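PDB 1VLI: spore coat polysaccharide biosynthesis protein SpsE, which probably has N-acylneuraminate-9-phosphate synthase activity and takes part in making the spore coat polysaccharide. Local coordinates for residues H248-K253 and A258-A263. Numbering follows the deposited sequence.
Sequences HFTIDK and ADHSFA
T250 and K253 bind H260 and A263 across a folded-back loop, two polar links with the methyl of A263 packed alongside, where the chain leaves strand 244-248 of the parallel barrel and heads for helix 266-285. The hydroxyl OG1 of T250 meets ND1 of H260 at 2.6 Å, at the edge of the imidazole and in its plane, while the two side chains cross at about a right angle. T250 holds OG1 anti to its own nitrogen (chi1 176°), which turns the hydroxyl to the histidine and leaves CG2 near the carbonyl O of H260 and the methyl of A263. The same OG1 takes a weak bond from the backbone N of D252, and NE2 of H260 is bonded to D40, so both ring nitrogens are held and the rotation of the imidazole is fixed. K253 bends at chi3 and chi4 to bring NZ within 2.7 Å of O of A263, tilted 32° from the carbonyl plane; a methionine in its place would probably leave the carbonyl of A263 without this donor. The backbone of K253 also lies close, its O 3.3 Å from CA of S261 in a CA-H...O contact. Further along, the methyl of A263 packs on the backbone of F249, CB to C 3.7 Å, and against CB of H248. NE2 of H248 binds the zinc ion, as does NE2 of H226. The loop thus follows the last strand of the NeuB-family TIM barrel, at the C-terminal end of the strands, where TIM barrels carry their active sites, and here the metal site.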
ATOM      1  N   HIS A 248      -6.486  10.497  -3.107  1.00 58.17           N
ATOM      2  CA  HIS A 248      -7.855  10.011  -3.351  1.00 55.68           C
ATOM      3  C   HIS A 248      -8.632  11.037  -4.172  1.00 57.06           C
ATOM      4  O   HIS A 248      -8.459  12.262  -3.988  1.00 51.73           O
ATOM      5  CB  HIS A 248      -8.624   9.767  -2.063  1.00 54.10           C
ATOM      6  CG  HIS A 248      -8.054   8.677  -1.213  1.00 64.53           C
ATOM      7  ND1 HIS A 248      -8.749   7.525  -0.925  1.00 65.24           N
ATOM      8  CD2 HIS A 248      -6.860   8.565  -0.578  1.00 65.15           C
ATOM      9  CE1 HIS A 248      -8.008   6.747  -0.153  1.00 77.48           C
ATOM     10  NE2 HIS A 248      -6.857   7.355   0.075  1.00 75.39           N
ATOM     11  N   PHE A 249      -9.465  10.529  -5.084  1.00 54.21           N
ATOM     12  CA  PHE A 249     -10.405  11.366  -5.793  1.00 55.91           C
ATOM     13  C   PHE A 249     -11.765  10.687  -5.918  1.00 58.09           C
ATOM     14  O   PHE A 249     -11.888   9.471  -5.789  1.00 56.18           O
ATOM     15  CB  PHE A 249      -9.864  11.766  -7.167  1.00 56.42           C
ATOM     16  CG  PHE A 249     -10.052  10.724  -8.239  1.00 53.14           C
ATOM     17  CD1 PHE A 249      -9.290   9.565  -8.235  1.00 53.00           C
ATOM     18  CD2 PHE A 249     -10.969  10.927  -9.272  1.00 56.25           C
ATOM     19  CE1 PHE A 249      -9.432   8.612  -9.220  1.00 53.66           C
ATOM     20  CE2 PHE A 249     -11.133   9.979 -10.287  1.00 56.97           C
ATOM     21  CZ  PHE A 249     -10.373   8.814 -10.265  1.00 58.64           C
ATOM     22  N   THR A 250     -12.786  11.498  -6.140  1.00 60.46           N
ATOM     23  CA  THR A 250     -14.133  11.001  -6.323  1.00 63.21           C
ATOM     24  C   THR A 250     -14.730  11.754  -7.491  1.00 62.62           C
ATOM     25  O   THR A 250     -14.084  12.630  -8.049  1.00 62.85           O
ATOM     26  CB  THR A 250     -14.973  11.188  -5.046  1.00 64.40           C
ATOM     27  OG1 THR A 250     -16.323  10.776  -5.303  1.00 66.73           O
ATOM     28  CG2 THR A 250     -15.106  12.689  -4.688  1.00 63.76           C
ATOM     29  N   ILE A 251     -15.955  11.407  -7.853  1.00 63.48           N
ATOM     30  CA  ILE A 251     -16.644  12.045  -8.963  1.00 64.27           C
ATOM     31  C   ILE A 251     -17.502  13.188  -8.428  1.00 66.11           C
ATOM     32  O   ILE A 251     -17.848  14.123  -9.162  1.00 68.06           O
ATOM     33  CB  ILE A 251     -17.457  10.962  -9.789  1.00 65.16           C
ATOM     34  CG1 ILE A 251     -17.475  11.304 -11.274  1.00 72.32           C
ATOM     35  CG2 ILE A 251     -18.874  10.665  -9.233  1.00 61.22           C
ATOM     36  CD1 ILE A 251     -16.175  10.991 -11.972  1.00 80.02           C
ATOM     37  N   ASP A 252     -17.809  13.114  -7.129  1.00 67.98           N
ATOM     38  CA  ASP A 252     -18.687  14.073  -6.442  1.00 70.57           C
ATOM     39  C   ASP A 252     -18.526  13.940  -4.922  1.00 70.61           C
ATOM     40  O   ASP A 252     -18.880  12.912  -4.346  1.00 70.58           O
ATOM     41  CB  ASP A 252     -20.151  13.831  -6.857  1.00 71.29           C
ATOM     42  CG  ASP A 252     -21.152  14.609  -6.022  1.00 74.40           C
ATOM     43  OD1 ASP A 252     -20.772  15.577  -5.329  1.00 81.28           O
ATOM     44  OD2 ASP A 252     -22.364  14.323  -6.011  1.00 81.78           O
ATOM     45  N   LYS A 253     -18.016  14.994  -4.284  1.00 71.98           N
ATOM     46  CA  LYS A 253     -17.647  14.970  -2.852  1.00 72.87           C
ATOM     47  C   LYS A 253     -18.834  14.802  -1.894  1.00 73.74           C
ATOM     48  O   LYS A 253     -18.657  14.445  -0.723  1.00 73.21           O
ATOM     49  CB  LYS A 253     -16.864  16.236  -2.479  1.00 72.98           C
ATOM     50  CG  LYS A 253     -15.469  16.326  -3.093  1.00 74.42           C
ATOM     51  CD  LYS A 253     -14.893  17.745  -3.042  1.00 72.05           C
ATOM     52  CE  LYS A 253     -14.422  18.148  -1.649  1.00 70.52           C
ATOM     53  NZ  LYS A 253     -13.286  17.319  -1.170  1.00 73.08           N
ATOM     54  N   ALA A 258     -18.519   6.841   0.864  1.00 90.03           N
ATOM     55  CA  ALA A 258     -17.568   5.716   0.851  1.00 90.09           C
ATOM     56  C   ALA A 258     -16.205   6.255   1.350  1.00 90.96           C
ATOM     57  O   ALA A 258     -15.897   6.139   2.536  1.00 92.58           O
ATOM     58  CB  ALA A 258     -17.465   5.103  -0.548  1.00 89.30           C
ATOM     59  N   ASP A 259     -15.411   6.863   0.464  1.00 90.40           N
ATOM     60  CA  ASP A 259     -14.340   7.795   0.872  1.00 89.44           C
ATOM     61  C   ASP A 259     -14.562   9.114   0.154  1.00 87.37           C
ATOM     62  O   ASP A 259     -13.609   9.731  -0.309  1.00 88.71           O
ATOM     63  CB  ASP A 259     -12.954   7.281   0.472  1.00 90.80           C
ATOM     64  CG  ASP A 259     -12.554   6.011   1.206  1.00 97.17           C
ATOM     65  OD1 ASP A 259     -12.005   6.104   2.336  1.00100.58           O
ATOM     66  OD2 ASP A 259     -12.725   4.874   0.708  1.00100.52           O
ATOM     67  N   HIS A 260     -15.816   9.540   0.045  1.00 84.28           N
ATOM     68  CA  HIS A 260     -16.182  10.593  -0.899  1.00 79.92           C
ATOM     69  C   HIS A 260     -15.882  11.978  -0.388  1.00 79.02           C
ATOM     70  O   HIS A 260     -15.364  12.824  -1.119  1.00 77.07           O
ATOM     71  CB  HIS A 260     -17.668  10.503  -1.256  1.00 78.28           C
ATOM     72  CG  HIS A 260     -17.999   9.378  -2.178  1.00 70.28           C
ATOM     73  ND1 HIS A 260     -17.648   9.381  -3.510  1.00 67.73           N
ATOM     74  CD2 HIS A 260     -18.658   8.216  -1.967  1.00 61.97           C
ATOM     75  CE1 HIS A 260     -18.063   8.264  -4.077  1.00 57.76           C
ATOM     76  NE2 HIS A 260     -18.678   7.539  -3.161  1.00 61.30           N
ATOM     77  N   SER A 261     -16.222  12.193   0.876  1.00 80.20           N
ATOM     78  CA  SER A 261     -16.305  13.535   1.464  1.00 80.88           C
ATOM     79  C   SER A 261     -14.986  14.288   1.482  1.00 78.39           C
ATOM     80  O   SER A 261     -14.955  15.525   1.342  1.00 77.91           O
ATOM     81  CB  SER A 261     -16.869  13.448   2.885  1.00 81.69           C
ATOM     82  OG  SER A 261     -16.249  12.392   3.593  1.00 88.80           O
ATOM     83  N   PHE A 262     -13.907  13.529   1.647  1.00 76.03           N
ATOM     84  CA  PHE A 262     -12.579  14.105   1.804  1.00 74.08           C
ATOM     85  C   PHE A 262     -11.656  13.892   0.582  1.00 70.16           C
ATOM     86  O   PHE A 262     -10.529  14.398   0.559  1.00 69.23           O
ATOM     87  CB  PHE A 262     -11.950  13.611   3.121  1.00 75.95           C
ATOM     88  CG  PHE A 262     -12.763  13.963   4.364  1.00 81.13           C
ATOM     89  CD1 PHE A 262     -12.893  15.301   4.789  1.00 84.77           C
ATOM     90  CD2 PHE A 262     -13.386  12.957   5.119  1.00 84.96           C
ATOM     91  CE1 PHE A 262     -13.639  15.635   5.944  1.00 82.42           C
ATOM     92  CE2 PHE A 262     -14.136  13.278   6.279  1.00 84.27           C
ATOM     93  CZ  PHE A 262     -14.260  14.619   6.689  1.00 80.58           C
ATOM     94  N   ALA A 263     -12.143  13.162  -0.428  1.00 64.48           N
ATOM     95  CA  ALA A 263     -11.405  12.971  -1.675  1.00 60.08           C
ATOM     96  C   ALA A 263     -11.527  14.217  -2.534  1.00 59.15           C
ATOM     97  O   ALA A 263     -12.445  15.018  -2.357  1.00 59.49           O
ATOM     98  CB  ALA A 263     -11.935  11.758  -2.429  1.00 60.66           C
TER